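Local coordinates for putative decarboxylase involved in desferrioxamine biosynthesis (Erwinia amylovora, PDB 5O5C), which probably catalyses the pyridoxal-phosphate-dependent decarboxylation of lysine, a step in the biosynthesis of the siderophore desferrioxamine, at residues 170-173 / 174-178; 65-68 / 69-72; 402-405 / 406-410; 447-450 / 451-454. One frame throughout, in Å; residues are numbered along the deposited sequence.

Contact 1. Residues 170-173 / 174-178; sequences GTQS and NLMAM. With PLP (pyridoxal-5'-phosphate), chain H.
The first turns of helix 170-189 form part of the phosphate-binding cup of the cofactor site, and here Asn174 N bonds back to Gly170 O at 3.0 Å. That bond begins a regular i to i+4 series, which runs on to Ala177 N on Ser173 O. The helix start faces the PLP phosphate. Gly170 N reaches PLP O2P at 2.9 Å. Thr171 N gives an almost straight bond to PLP O3P, 2.6 Å long with 176° at the hydrogen. Thr171 OG1 donates to the same PLP O3P, also at 2.6 Å. The hydroxyl can do this because chi1 of -50° sets OG1 beside its own backbone N. One phosphate oxygen is therefore held by two donors of a single residue. Binding a phosphate at a helix N-terminus is the usual device of fold type I PLP enzymes, and the positive end of the helix dipole probably favours the anion. Thr379 of the second subunit also bonds Thr171 OG1, and Thr380 of that subunit bonds the cofactor.

Asn174 comes up beside the pyridine ring, with ND2 3.6 Å from PLP C6. Its amide is fixed from both ends: OD1 takes a bond from His296, and ND2 bonds Ser218 and Asp298. Away from the cofactor, Gln172 and Met176 lie side by side and point the same way. Both chains are extended beyond CG. Gln172 NE2 and Met176 CE make a tight van der Waals contact at 3.2 Å. The amide's hydrogen bonds go to Ser168 from OE1 and to Gln378 from NE2.

Contact 2. Residues 65-68 / 69-72; sequences HELA and REFS
The Phe71 ring meets Leu67 O at its edge and in its plane, with Phe71 CD1 3.4 Å from that oxygen. The apolar contact lies next to it, with Phe71 CE1 3.7 Å from Leu67 CG. This is an i to i+4 pair that joins the short helix 64-68 to the turns following it. Leu67 has CG anti to its backbone N (chi1 -172°), and this carries the isobutyl group to the ring. The two side chains cross at a slant.

Glu70 passes Leu67 at about a right angle. Glu70 OE1 comes no nearer than 4.0 Å to Leu67 CD1, so this is a loose contact of a carboxylate oxygen with a methyl. Leu143 of the second subunit packs against both Leu67 and Phe71, and Leu93 of helix 83-95 touches Glu70 and Phe71. The apolar pair thus sits where the subunits meet. Lys147 of the second subunit adds a bond to Phe71 O.

Arg69 N is split between a weak i to i+4 bond to His65 O and a weak i to i+3 bond to Glu66 O. The helix then gives way to tighter i to i+3 turns. Glu70 N reaches Leu67 O at 2.9 Å, from above the carbonyl plane. Arg69 runs extended from CG to NE. Its CB lies 3.3 Å from Glu66 O, but its guanidinium does not reach the Glu66 carboxylate. Glu66 OE2 instead forms a salt bridge with Arg463. The last turn is closed by Phe71 N on Ala68 O, 3.0 Å long, with the donor 65° out of the carbonyl plane.

Contact 3. Residues 402-405 / 406-410; sequences NAFD and DILAL
Phe404 is gripped by two aliphatic neighbours further along its own helix, Ile407 and Leu408. Phe404 CD1 is 3.5 Å from Ile407 CD1. Phe404 CD2 is 3.9 Å from Leu408 CD1. The two methyls thus touch the two different ortho carbons of the ring, and both approach obliquely. All three residues are buried. They form the i to i+3 and i to i+4 contacts of one turn of helix 397-420. In this fold type I enzyme, that long helix comes just before the antiparallel sheet that starts with strand 424-426.

In Phe404, chi1 of -152° turns the ring away from the backbone N and sets it on the carbonyl side, alongside the following turn. The placing of Ile407 CG1 is doubtful, because it sits too near Phe404 O in the model. The Phe404 side chain is also about 7 Å from that of Lys330, the predicted cofactor-linked lysine, which is not attached in this structure.

Leu408 has a polar neighbour too, since its CD1 is 4.1 Å from Asp405 OD1. That carboxylate oxygen is held by Ser308, outside the helix. His311 packs on both Asp405 and Leu408. On another side of the helix, Asp406 OD2 bonds His25 of the second subunit, which also packs on Ala403. The helix therefore contributes to the dimer contact as well.

Regular i to i+4 bonds run beneath these side chains. Asp406 N bonds Asn402 O at 3.0 Å. Ile407 N bonds Ala403 O, also at 3.0 Å. Ala409 N bonds Asp405 O at 2.9 Å.

Contact 4. Residues 447-450 / 451-454; sequences DALT and DEIN
Thr450 and Asn454 lie side by side along the helix and point the same way. Asn454 ND2 is 3.5 Å from Thr450 CG2 and bends back onto the backbone. It donates to Thr450 O at 2.7 Å, with 163° at the hydrogen, and this oxygen lies close to the amide plane. Asn454 N also bonds Thr450 O, at 3.1 Å. The two donors come from opposite faces of the carbonyl plane, so one oxygen is clasped by both the main chain and the side chain of the same residue. With chi1 of -76°, Asn454 CG sits beside its own backbone N, which lets both donors reach the same oxygen. The other end of the amide, OD1, accepts from Tyr439 N.

Asp447 and Asp451 cross at a slant one turn apart. Their carboxylate planes are 80° apart, and Asp447 OD2 is 3.6 Å from Asp451 OD2. Two like charges so close would probably repel. Nearby Arg477 may ease this, as it makes a long, weak ion pair with Asp447 and packs on Asp451. Asp451 OD1 is bonded by Gln478 N. The main chain still closes the turn, with Asp451 N on Asp447 O at 2.8 Å.

Ile453 CG2 also lies against Thr450 O, at 3.3 Å, while the end of its side chain leads away. The residue packs on Tyr439 and helix 491-510. This is the opening of helix 448-464, whose asparagine and aspartate tie it to strands 434-439 and 477-483, a helix-on-antiparallel-sheet layer consistent with the C-terminal small domain of fold type I PLP enzymes.

Contact 1 is the only one of the four that touches the cofactor. Contact 3 is next in relation to the site: the Phe404 side chain is about 11 Å from a bound PLP, and the centres of contacts 1 and 3 are 28 Å apart. Contacts 2 and 4 lie far from the cofactor site, with centres 36 Å and 35 Å from that of contact 1. No two contacts touch. Contacts 1, 2 and 3 all meet the second subunit. Contact 4 has no partner in the other chain. Contact 2 is tied through Glu66 to helix 448-464, which carries contact 4, and the nearest atoms of these two contacts are about 18 Å apart.

Contact 1. Residues 170-173 / 174-178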
ATOM      1  N   GLY B 170       0.860  -4.651   7.493  1.00 16.74           N
ATOM      2  CA  GLY B 170       1.676  -5.465   8.335  1.00 16.82           C
ATOM      3  C   GLY B 170       2.803  -6.137   7.674  1.00 16.98           C
ATOM      4  O   GLY B 170       3.874  -6.169   8.242  1.00 14.98           O
ATOM      5  N   THR B 171       2.534  -6.710   6.498  1.00 17.07           N
ATOM      6  CA  THR B 171       3.543  -7.202   5.636  1.00 18.10           C
ATOM      7  C   THR B 171       4.693  -6.215   5.294  1.00 16.42           C
ATOM      8  O   THR B 171       5.819  -6.600   5.366  1.00 17.12           O
ATOM      9  CB  THR B 171       2.913  -7.780   4.366  1.00 18.49           C
ATOM     10  OG1 THR B 171       1.865  -8.693   4.733  1.00 17.91           O
ATOM     11  CG2 THR B 171       3.973  -8.441   3.496  1.00 16.87           C
ATOM     12  N   GLN B 172       4.402  -5.010   4.835  1.00 17.24           N
ATOM     13  CA  GLN B 172       5.431  -4.026   4.519  1.00 18.27           C
ATOM     14  C   GLN B 172       6.118  -3.523   5.798  1.00 18.58           C
ATOM     15  O   GLN B 172       7.308  -3.281   5.803  1.00 15.85           O
ATOM     16  CB  GLN B 172       4.818  -2.856   3.745  1.00 20.39           C
ATOM     17  CG  GLN B 172       5.747  -1.758   3.335  1.00 21.40           C
ATOM     18  CD  GLN B 172       4.972  -0.536   2.852  1.00 23.19           C
ATOM     19  OE1 GLN B 172       3.950  -0.671   2.271  1.00 25.24           O
ATOM     20  NE2 GLN B 172       5.424   0.650   3.201  1.00 29.85           N
ATOM     21  N   SER B 173       5.378  -3.391   6.896  1.00 18.40           N
ATOM     22  CA  SER B 173       6.032  -3.043   8.185  1.00 19.18           C
ATOM     23  C   SER B 173       7.085  -4.099   8.620  1.00 20.12           C
ATOM     24  O   SER B 173       8.234  -3.727   9.045  1.00 19.76           O
ATOM     25  CB  SER B 173       4.958  -2.843   9.232  1.00 18.96           C
ATOM     26  OG  SER B 173       4.005  -1.876   8.723  1.00 19.87           O
ATOM     27  N   ASN B 174       6.727  -5.382   8.461  1.00 18.61           N
ATOM     28  CA  ASN B 174       7.641  -6.496   8.769  1.00 19.37           C
ATOM     29  C   ASN B 174       8.809  -6.513   7.826  1.00 19.97           C
ATOM     30  O   ASN B 174       9.907  -6.830   8.244  1.00 20.53           O
ATOM     31  CB  ASN B 174       6.967  -7.863   8.809  1.00 19.28           C
ATOM     32  CG  ASN B 174       6.151  -8.090  10.074  1.00 19.53           C
ATOM     33  OD1 ASN B 174       6.311  -7.376  11.075  1.00 17.95           O
ATOM     34  ND2 ASN B 174       5.300  -9.104  10.051  1.00 19.09           N
ATOM     35  N   LEU B 175       8.599  -6.121   6.570  1.00 20.21           N
ATOM     36  CA  LEU B 175       9.737  -5.997   5.655  1.00 19.22           C
ATOM     37  C   LEU B 175      10.692  -4.911   6.145  1.00 20.06           C
ATOM     38  O   LEU B 175      11.930  -5.139   6.193  1.00 18.79           O
ATOM     39  CB  LEU B 175       9.301  -5.738   4.232  1.00 19.78           C
ATOM     40  CG  LEU B 175      10.395  -5.386   3.218  1.00 23.02           C
ATOM     41  CD1 LEU B 175      11.439  -6.467   3.178  1.00 21.12           C
ATOM     42  CD2 LEU B 175       9.748  -5.188   1.855  1.00 24.40           C
ATOM     43  N   MET B 176      10.130  -3.786   6.582  1.00 18.68           N
ATOM     44  CA  MET B 176      10.973  -2.660   6.975  1.00 23.47           C
ATOM     45  C   MET B 176      11.750  -3.055   8.212  1.00 20.69           C
ATOM     46  O   MET B 176      12.936  -2.715   8.318  1.00 20.30           O
ATOM     47  CB  MET B 176      10.161  -1.386   7.248  1.00 22.91           C
ATOM     48  CG  MET B 176       9.490  -0.770   6.055  1.00 26.54           C
ATOM     49  SD  MET B 176       8.675   0.717   6.656  1.00 26.19           S
ATOM     50  CE  MET B 176       7.835   1.352   5.211  1.00 36.25           C
ATOM     51  N   ALA B 177      11.105  -3.822   9.101  1.00 20.38           N
ATOM     52  CA  ALA B 177      11.759  -4.336  10.328  1.00 21.06           C
ATOM     53  C   ALA B 177      12.975  -5.236  10.078  1.00 21.27           C
ATOM     54  O   ALA B 177      14.054  -5.052  10.717  1.00 18.71           O
ATOM     55  CB  ALA B 177      10.772  -5.025  11.260  1.00 19.72           C
ATOM     56  N   MET B 178      12.846  -6.179   9.145  1.00 20.33           N
ATOM     57  CA  MET B 178      13.971  -7.039   8.846  1.00 20.56           C
ATOM     58  C   MET B 178      15.033  -6.279   8.008  1.00 21.21           C
ATOM     59  O   MET B 178      16.218  -6.588   8.087  1.00 19.24           O
ATOM     60  CB  MET B 178      13.506  -8.311   8.155  1.00 23.76           C
ATOM     61  CG  MET B 178      12.504  -9.142   8.956  1.00 26.67           C
ATOM     62  SD  MET B 178      13.094  -9.576  10.601  1.00 29.32           S
ATOM     63  CE  MET B 178      14.494 -10.515  10.312  1.00 34.86           C
TER
HETATM   64  N1  PLP H 601       1.777  -9.985  11.388  1.00 35.64           N
HETATM   65  C2  PLP H 601       0.773 -10.605  12.041  1.00 36.73           C
HETATM   66  C2A PLP H 601       0.933 -11.017  13.473  1.00 35.63           C
HETATM   67  C3  PLP H 601      -0.487 -10.854  11.326  1.00 37.96           C
HETATM   68  O3  PLP H 601      -1.547 -11.482  11.935  1.00 41.45           O
HETATM   69  C4  PLP H 601      -0.544 -10.382   9.921  1.00 37.02           C
HETATM   70  C4A PLP H 601      -1.730 -10.638   9.075  1.00 39.68           C
HETATM   71  C5  PLP H 601       0.619  -9.722   9.325  1.00 36.93           C
HETATM   72  C6  PLP H 601       1.749  -9.582  10.106  1.00 36.16           C
HETATM   73  C5A PLP H 601       0.566  -9.256   7.887  1.00 37.44           C
HETATM   74  O4P PLP H 601      -0.324  -8.129   7.927  1.00 39.86           O
HETATM   75  P   PLP H 601      -0.952  -7.343   6.663  1.00 38.91           P
HETATM   76  O1P PLP H 601      -1.974  -8.283   6.108  1.00 40.94           O
HETATM   77  O2P PLP H 601      -1.622  -6.143   7.282  1.00 40.13           O
HETATM   78  O3P PLP H 601       0.108  -6.991   5.680  1.00 36.33           O

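Contact 2. Residues 65-68 / 69-72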
ATOM      1  N   HIS B  65     -16.026 -20.570  -9.333  1.00 32.15           N
ATOM      2  CA  HIS B  65     -16.488 -20.951 -10.671  1.00 38.64           C
ATOM      3  C   HIS B  65     -17.935 -20.499 -10.938  1.00 33.42           C
ATOM      4  O   HIS B  65     -18.189 -20.004 -12.011  1.00 34.84           O
ATOM      5  CB  HIS B  65     -16.195 -22.426 -11.049  1.00 46.94           C
ATOM      6  CG  HIS B  65     -16.966 -23.438 -10.276  1.00 53.17           C
ATOM      7  ND1 HIS B  65     -18.296 -23.716 -10.526  1.00 59.91           N
ATOM      8  CD2 HIS B  65     -16.579 -24.289  -9.294  1.00 61.80           C
ATOM      9  CE1 HIS B  65     -18.707 -24.661  -9.700  1.00 62.73           C
ATOM     10  NE2 HIS B  65     -17.686 -25.023  -8.940  1.00 67.35           N
ATOM     11  N   GLU B  66     -18.845 -20.568  -9.959  1.00 31.43           N
ATOM     12  CA  GLU B  66     -20.229 -20.102 -10.205  1.00 30.04           C
ATOM     13  C   GLU B  66     -20.224 -18.592 -10.503  1.00 28.94           C
ATOM     14  O   GLU B  66     -20.845 -18.145 -11.459  1.00 29.20           O
ATOM     15  CB  GLU B  66     -21.169 -20.440  -9.050  1.00 30.03           C
ATOM     16  CG  GLU B  66     -21.407 -21.941  -8.833  1.00 30.14           C
ATOM     17  CD  GLU B  66     -21.985 -22.308  -7.446  1.00 28.27           C
ATOM     18  OE1 GLU B  66     -22.067 -21.478  -6.539  1.00 26.54           O
ATOM     19  OE2 GLU B  66     -22.354 -23.474  -7.243  1.00 26.80           O
ATOM     20  N   LEU B  67     -19.468 -17.817  -9.733  1.00 27.44           N
ATOM     21  CA  LEU B  67     -19.443 -16.381  -9.951  1.00 26.63           C
ATOM     22  C   LEU B  67     -18.733 -16.010 -11.256  1.00 25.00           C
ATOM     23  O   LEU B  67     -19.205 -15.102 -11.949  1.00 21.94           O
ATOM     24  CB  LEU B  67     -18.858 -15.631  -8.756  1.00 27.63           C
ATOM     25  CG  LEU B  67     -18.950 -14.114  -8.808  1.00 28.56           C
ATOM     26  CD1 LEU B  67     -20.345 -13.579  -9.084  1.00 32.68           C
ATOM     27  CD2 LEU B  67     -18.422 -13.550  -7.502  1.00 28.20           C
ATOM     28  N   ALA B  68     -17.657 -16.715 -11.603  1.00 24.41           N
ATOM     29  CA  ALA B  68     -16.890 -16.423 -12.829  1.00 29.51           C
ATOM     30  C   ALA B  68     -17.777 -16.518 -14.074  1.00 30.86           C
ATOM     31  O   ALA B  68     -17.530 -15.812 -15.042  1.00 28.54           O
ATOM     32  CB  ALA B  68     -15.670 -17.317 -12.971  1.00 32.29           C
ATOM     33  N   ARG B  69     -18.847 -17.326 -14.004  1.00 32.71           N
ATOM     34  CA  ARG B  69     -19.838 -17.385 -15.076  1.00 31.04           C
ATOM     35  C   ARG B  69     -20.419 -16.047 -15.417  1.00 31.56           C
ATOM     36  O   ARG B  69     -20.690 -15.787 -16.559  1.00 33.40           O
ATOM     37  CB  ARG B  69     -21.017 -18.287 -14.731  1.00 32.53           C
ATOM     38  CG  ARG B  69     -20.711 -19.741 -14.790  1.00 35.70           C
ATOM     39  CD  ARG B  69     -21.920 -20.555 -14.357  1.00 33.92           C
ATOM     40  NE  ARG B  69     -21.516 -21.941 -14.203  1.00 36.36           N
ATOM     41  CZ  ARG B  69     -22.331 -22.947 -13.890  1.00 42.80           C
ATOM     42  NH1 ARG B  69     -23.642 -22.755 -13.749  1.00 46.03           N
ATOM     43  NH2 ARG B  69     -21.836 -24.173 -13.766  1.00 48.92           N
ATOM     44  N   GLU B  70     -20.651 -15.203 -14.422  1.00 31.80           N
ATOM     45  CA  GLU B  70     -21.191 -13.875 -14.706  1.00 33.37           C
ATOM     46  C   GLU B  70     -20.156 -12.835 -15.108  1.00 29.86           C
ATOM     47  O   GLU B  70     -20.517 -11.745 -15.477  1.00 29.39           O
ATOM     48  CB  GLU B  70     -21.982 -13.375 -13.521  1.00 35.84           C
ATOM     49  CG  GLU B  70     -23.298 -14.076 -13.337  1.00 34.30           C
ATOM     50  CD  GLU B  70     -23.986 -13.617 -12.070  1.00 37.22           C
ATOM     51  OE1 GLU B  70     -23.510 -12.669 -11.432  1.00 50.15           O
ATOM     52  OE2 GLU B  70     -24.987 -14.218 -11.685  1.00 41.14           O
ATOM     53  N   PHE B  71     -18.876 -13.166 -15.033  1.00 26.97           N
ATOM     54  CA  PHE B  71     -17.822 -12.249 -15.450  1.00 25.83           C
ATOM     55  C   PHE B  71     -17.420 -12.440 -16.915  1.00 26.16           C
ATOM     56  O   PHE B  71     -16.690 -11.625 -17.490  1.00 23.90           O
ATOM     57  CB  PHE B  71     -16.630 -12.403 -14.486  1.00 26.61           C
ATOM     58  CG  PHE B  71     -16.799 -11.604 -13.202  1.00 26.71           C
ATOM     59  CD1 PHE B  71     -17.534 -12.110 -12.122  1.00 27.59           C
ATOM     60  CD2 PHE B  71     -16.301 -10.337 -13.111  1.00 24.02           C
ATOM     61  CE1 PHE B  71     -17.739 -11.344 -10.963  1.00 27.93           C
ATOM     62  CE2 PHE B  71     -16.482  -9.564 -11.957  1.00 25.92           C
ATOM     63  CZ  PHE B  71     -17.181 -10.066 -10.873  1.00 26.38           C
ATOM     64  N   SER B  72     -17.883 -13.523 -17.532  1.00 24.45           N
ATOM     65  CA  SER B  72     -17.195 -14.017 -18.672  1.00 24.90           C
ATOM     66  C   SER B  72     -17.520 -13.114 -19.874  1.00 25.98           C
ATOM     67  O   SER B  72     -16.622 -12.715 -20.536  1.00 26.80           O
ATOM     68  CB  SER B  72     -17.478 -15.501 -18.867  1.00 26.13           C
ATOM     69  OG  SER B  72     -18.770 -15.666 -19.308  1.00 27.89           O
TER

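Contact 3. Residues 402-405 / 406-410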
ATOM      1  N   ASN B 402     -13.085  -0.093  24.808  1.00 27.90           N
ATOM      2  CA  ASN B 402     -14.353  -0.684  25.258  1.00 27.38           C
ATOM      3  C   ASN B 402     -14.768  -1.796  24.334  1.00 27.42           C
ATOM      4  O   ASN B 402     -15.152  -2.860  24.792  1.00 24.68           O
ATOM      5  CB  ASN B 402     -15.509   0.332  25.352  1.00 29.90           C
ATOM      6  CG  ASN B 402     -15.371   1.304  26.513  1.00 32.96           C
ATOM      7  OD1 ASN B 402     -14.719   1.007  27.511  1.00 30.25           O
ATOM      8  ND2 ASN B 402     -15.955   2.497  26.363  1.00 31.06           N
ATOM      9  N   ALA B 403     -14.721  -1.509  23.037  1.00 27.20           N
ATOM     10  CA  ALA B 403     -14.951  -2.507  22.002  1.00 26.34           C
ATOM     11  C   ALA B 403     -14.000  -3.678  22.125  1.00 25.32           C
ATOM     12  O   ALA B 403     -14.443  -4.809  22.156  1.00 22.60           O
ATOM     13  CB  ALA B 403     -14.799  -1.889  20.634  1.00 26.11           C
ATOM     14  N   PHE B 404     -12.705  -3.398  22.220  1.00 25.22           N
ATOM     15  CA  PHE B 404     -11.716  -4.474  22.177  1.00 25.72           C
ATOM     16  C   PHE B 404     -11.877  -5.380  23.417  1.00 28.34           C
ATOM     17  O   PHE B 404     -11.905  -6.617  23.294  1.00 23.74           O
ATOM     18  CB  PHE B 404     -10.294  -3.957  22.096  1.00 26.08           C
ATOM     19  CG  PHE B 404      -9.380  -4.892  21.413  1.00 27.02           C
ATOM     20  CD1 PHE B 404      -9.429  -5.014  20.028  1.00 30.01           C
ATOM     21  CD2 PHE B 404      -8.476  -5.659  22.113  1.00 29.92           C
ATOM     22  CE1 PHE B 404      -8.623  -5.891  19.362  1.00 28.11           C
ATOM     23  CE2 PHE B 404      -7.648  -6.555  21.448  1.00 31.63           C
ATOM     24  CZ  PHE B 404      -7.712  -6.656  20.070  1.00 34.11           C
ATOM     25  N   ASP B 405     -12.030  -4.749  24.579  1.00 24.34           N
ATOM     26  CA  ASP B 405     -12.429  -5.476  25.802  1.00 25.72           C
ATOM     27  C   ASP B 405     -13.636  -6.343  25.697  1.00 23.37           C
ATOM     28  O   ASP B 405     -13.577  -7.508  26.098  1.00 27.78           O
ATOM     29  CB  ASP B 405     -12.640  -4.524  26.953  1.00 26.42           C
ATOM     30  CG  ASP B 405     -11.342  -3.892  27.397  1.00 28.94           C
ATOM     31  OD1 ASP B 405     -10.276  -4.427  27.030  1.00 25.95           O
ATOM     32  OD2 ASP B 405     -11.428  -2.873  28.089  1.00 31.29           O
ATOM     33  N   ASP B 406     -14.730  -5.820  25.190  1.00 23.33           N
ATOM     34  CA  ASP B 406     -15.892  -6.674  24.902  1.00 26.74           C
ATOM     35  C   ASP B 406     -15.613  -7.885  24.025  1.00 27.30           C
ATOM     36  O   ASP B 406     -16.082  -8.993  24.341  1.00 27.92           O
ATOM     37  CB  ASP B 406     -17.083  -5.861  24.392  1.00 26.36           C
ATOM     38  CG  ASP B 406     -17.640  -4.983  25.453  1.00 24.29           C
ATOM     39  OD1 ASP B 406     -17.131  -5.056  26.560  1.00 29.58           O
ATOM     40  OD2 ASP B 406     -18.547  -4.199  25.229  1.00 29.03           O
ATOM     41  N   ILE B 407     -14.807  -7.706  22.982  1.00 28.65           N
ATOM     42  CA  ILE B 407     -14.397  -8.858  22.141  1.00 26.87           C
ATOM     43  C   ILE B 407     -13.504  -9.855  22.932  1.00 24.73           C
ATOM     44  O   ILE B 407     -13.725 -11.062  22.854  1.00 21.62           O
ATOM     45  CB  ILE B 407     -13.893  -8.472  20.714  1.00 27.69           C
ATOM     46  CG1 ILE B 407     -12.896  -7.348  20.709  1.00 29.50           C
ATOM     47  CG2 ILE B 407     -15.058  -7.997  19.812  1.00 30.19           C
ATOM     48  CD1 ILE B 407     -12.042  -7.236  19.466  1.00 30.71           C
ATOM     49  N   LEU B 408     -12.554  -9.367  23.725  1.00 24.34           N
ATOM     50  CA  LEU B 408     -11.832 -10.268  24.661  1.00 25.91           C
ATOM     51  C   LEU B 408     -12.761 -11.071  25.618  1.00 25.38           C
ATOM     52  O   LEU B 408     -12.599 -12.254  25.791  1.00 24.14           O
ATOM     53  CB  LEU B 408     -10.796  -9.498  25.467  1.00 26.79           C
ATOM     54  CG  LEU B 408      -9.747  -8.829  24.551  1.00 24.23           C
ATOM     55  CD1 LEU B 408      -8.893  -7.871  25.315  1.00 24.55           C
ATOM     56  CD2 LEU B 408      -8.872  -9.857  23.882  1.00 27.21           C
ATOM     57  N   ALA B 409     -13.753 -10.431  26.213  1.00 29.58           N
ATOM     58  CA  ALA B 409     -14.672 -11.154  27.125  1.00 29.95           C
ATOM     59  C   ALA B 409     -15.566 -12.115  26.320  1.00 33.22           C
ATOM     60  O   ALA B 409     -15.799 -13.276  26.730  1.00 33.71           O
ATOM     61  CB  ALA B 409     -15.494 -10.187  27.922  1.00 29.85           C
ATOM     62  N   LEU B 410     -15.995 -11.692  25.133  1.00 33.78           N
ATOM     63  CA  LEU B 410     -16.800 -12.602  24.313  1.00 31.49           C
ATOM     64  C   LEU B 410     -16.043 -13.902  23.994  1.00 29.06           C
ATOM     65  O   LEU B 410     -16.663 -14.936  24.051  1.00 25.60           O
ATOM     66  CB  LEU B 410     -17.346 -11.947  23.051  1.00 33.59           C
ATOM     67  CG  LEU B 410     -18.401 -12.782  22.263  1.00 36.52           C
ATOM     68  CD1 LEU B 410     -19.666 -13.165  23.036  1.00 34.19           C
ATOM     69  CD2 LEU B 410     -18.855 -11.984  21.069  1.00 41.90           C
TER

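Contact 4. Residues 447-450 / 451-454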
ATOM      1  N   ASP B 447      -7.076 -39.873  12.312  1.00 43.44           N
ATOM      2  CA  ASP B 447      -6.303 -38.661  12.080  1.00 44.70           C
ATOM      3  C   ASP B 447      -6.498 -38.036  10.687  1.00 43.47           C
ATOM      4  O   ASP B 447      -7.171 -37.016  10.575  1.00 44.78           O
ATOM      5  CB  ASP B 447      -4.825 -38.895  12.349  1.00 46.51           C
ATOM      6  CG  ASP B 447      -4.032 -37.624  12.218  1.00 51.03           C
ATOM      7  OD1 ASP B 447      -3.960 -36.864  13.211  1.00 52.14           O
ATOM      8  OD2 ASP B 447      -3.517 -37.366  11.102  1.00 59.86           O
ATOM      9  N   ALA B 448      -5.925 -38.628   9.634  1.00 38.34           N
ATOM     10  CA  ALA B 448      -6.254 -38.219   8.255  1.00 41.12           C
ATOM     11  C   ALA B 448      -7.753 -38.254   7.985  1.00 39.19           C
ATOM     12  O   ALA B 448      -8.171 -37.656   7.012  1.00 43.78           O
ATOM     13  CB  ALA B 448      -5.534 -39.062   7.209  1.00 41.10           C
ATOM     14  N   LEU B 449      -8.545 -38.948   8.822  1.00 33.78           N
ATOM     15  CA  LEU B 449     -10.005 -38.874   8.747  1.00 34.38           C
ATOM     16  C   LEU B 449     -10.569 -37.653   9.484  1.00 31.19           C
ATOM     17  O   LEU B 449     -11.433 -36.958   8.982  1.00 28.20           O
ATOM     18  CB  LEU B 449     -10.652 -40.158   9.275  1.00 38.25           C
ATOM     19  CG  LEU B 449     -12.176 -40.236   9.201  1.00 37.74           C
ATOM     20  CD1 LEU B 449     -12.658 -40.023   7.774  1.00 43.08           C
ATOM     21  CD2 LEU B 449     -12.665 -41.556   9.754  1.00 39.06           C
ATOM     22  N   THR B 450     -10.088 -37.408  10.689  1.00 34.13           N
ATOM     23  CA  THR B 450     -10.475 -36.204  11.431  1.00 32.34           C
ATOM     24  C   THR B 450     -10.077 -34.933  10.651  1.00 34.37           C
ATOM     25  O   THR B 450     -10.765 -33.912  10.735  1.00 29.45           O
ATOM     26  CB  THR B 450      -9.856 -36.236  12.811  1.00 33.49           C
ATOM     27  OG1 THR B 450     -10.192 -37.495  13.414  1.00 37.87           O
ATOM     28  CG2 THR B 450     -10.342 -35.080  13.681  1.00 33.75           C
ATOM     29  N   ASP B 451      -8.997 -35.009   9.874  1.00 30.07           N
ATOM     30  CA  ASP B 451      -8.622 -33.905   8.986  1.00 33.89           C
ATOM     31  C   ASP B 451      -9.630 -33.637   7.880  1.00 30.79           C
ATOM     32  O   ASP B 451      -9.993 -32.512   7.672  1.00 30.26           O
ATOM     33  CB  ASP B 451      -7.224 -34.107   8.386  1.00 31.66           C
ATOM     34  CG  ASP B 451      -6.138 -33.975   9.425  1.00 36.23           C
ATOM     35  OD1 ASP B 451      -6.361 -33.211  10.393  1.00 37.54           O
ATOM     36  OD2 ASP B 451      -5.082 -34.638   9.299  1.00 38.67           O
ATOM     37  N   GLU B 452     -10.043 -34.679   7.181  1.00 34.48           N
ATOM     38  CA  GLU B 452     -11.080 -34.598   6.184  1.00 36.02           C
ATOM     39  C   GLU B 452     -12.358 -34.051   6.794  1.00 34.65           C
ATOM     40  O   GLU B 452     -12.987 -33.155   6.250  1.00 27.94           O
ATOM     41  CB  GLU B 452     -11.328 -35.957   5.557  1.00 44.06           C
ATOM     42  CG  GLU B 452     -10.218 -36.373   4.588  1.00 57.20           C
ATOM     43  CD  GLU B 452     -10.198 -37.871   4.308  1.00 63.78           C
ATOM     44  OE1 GLU B 452     -11.243 -38.396   3.854  1.00 74.49           O
ATOM     45  OE2 GLU B 452      -9.142 -38.515   4.536  1.00 66.42           O
ATOM     46  N   ILE B 453     -12.719 -34.564   7.963  1.00 35.49           N
ATOM     47  CA  ILE B 453     -13.999 -34.233   8.507  1.00 34.71           C
ATOM     48  C   ILE B 453     -13.997 -32.720   8.853  1.00 32.77           C
ATOM     49  O   ILE B 453     -14.945 -32.065   8.560  1.00 24.21           O
ATOM     50  CB  ILE B 453     -14.417 -35.205   9.665  1.00 41.78           C
ATOM     51  CG1 ILE B 453     -15.935 -35.365   9.687  1.00 45.48           C
ATOM     52  CG2 ILE B 453     -13.889 -34.766  11.012  1.00 42.29           C
ATOM     53  CD1 ILE B 453     -16.513 -36.008  10.939  1.00 47.19           C
ATOM     54  N   ASN B 454     -12.915 -32.158   9.396  1.00 32.14           N
ATOM     55  CA  ASN B 454     -12.934 -30.726   9.784  1.00 29.31           C
ATOM     56  C   ASN B 454     -12.800 -29.767   8.599  1.00 28.57           C
ATOM     57  O   ASN B 454     -13.462 -28.718   8.575  1.00 27.72           O
ATOM     58  CB  ASN B 454     -11.859 -30.448  10.828  1.00 30.69           C
ATOM     59  CG  ASN B 454     -12.246 -30.957  12.200  1.00 29.96           C
ATOM     60  OD1 ASN B 454     -12.907 -30.269  12.940  1.00 30.93           O
ATOM     61  ND2 ASN B 454     -11.834 -32.163  12.532  1.00 30.88           N
TER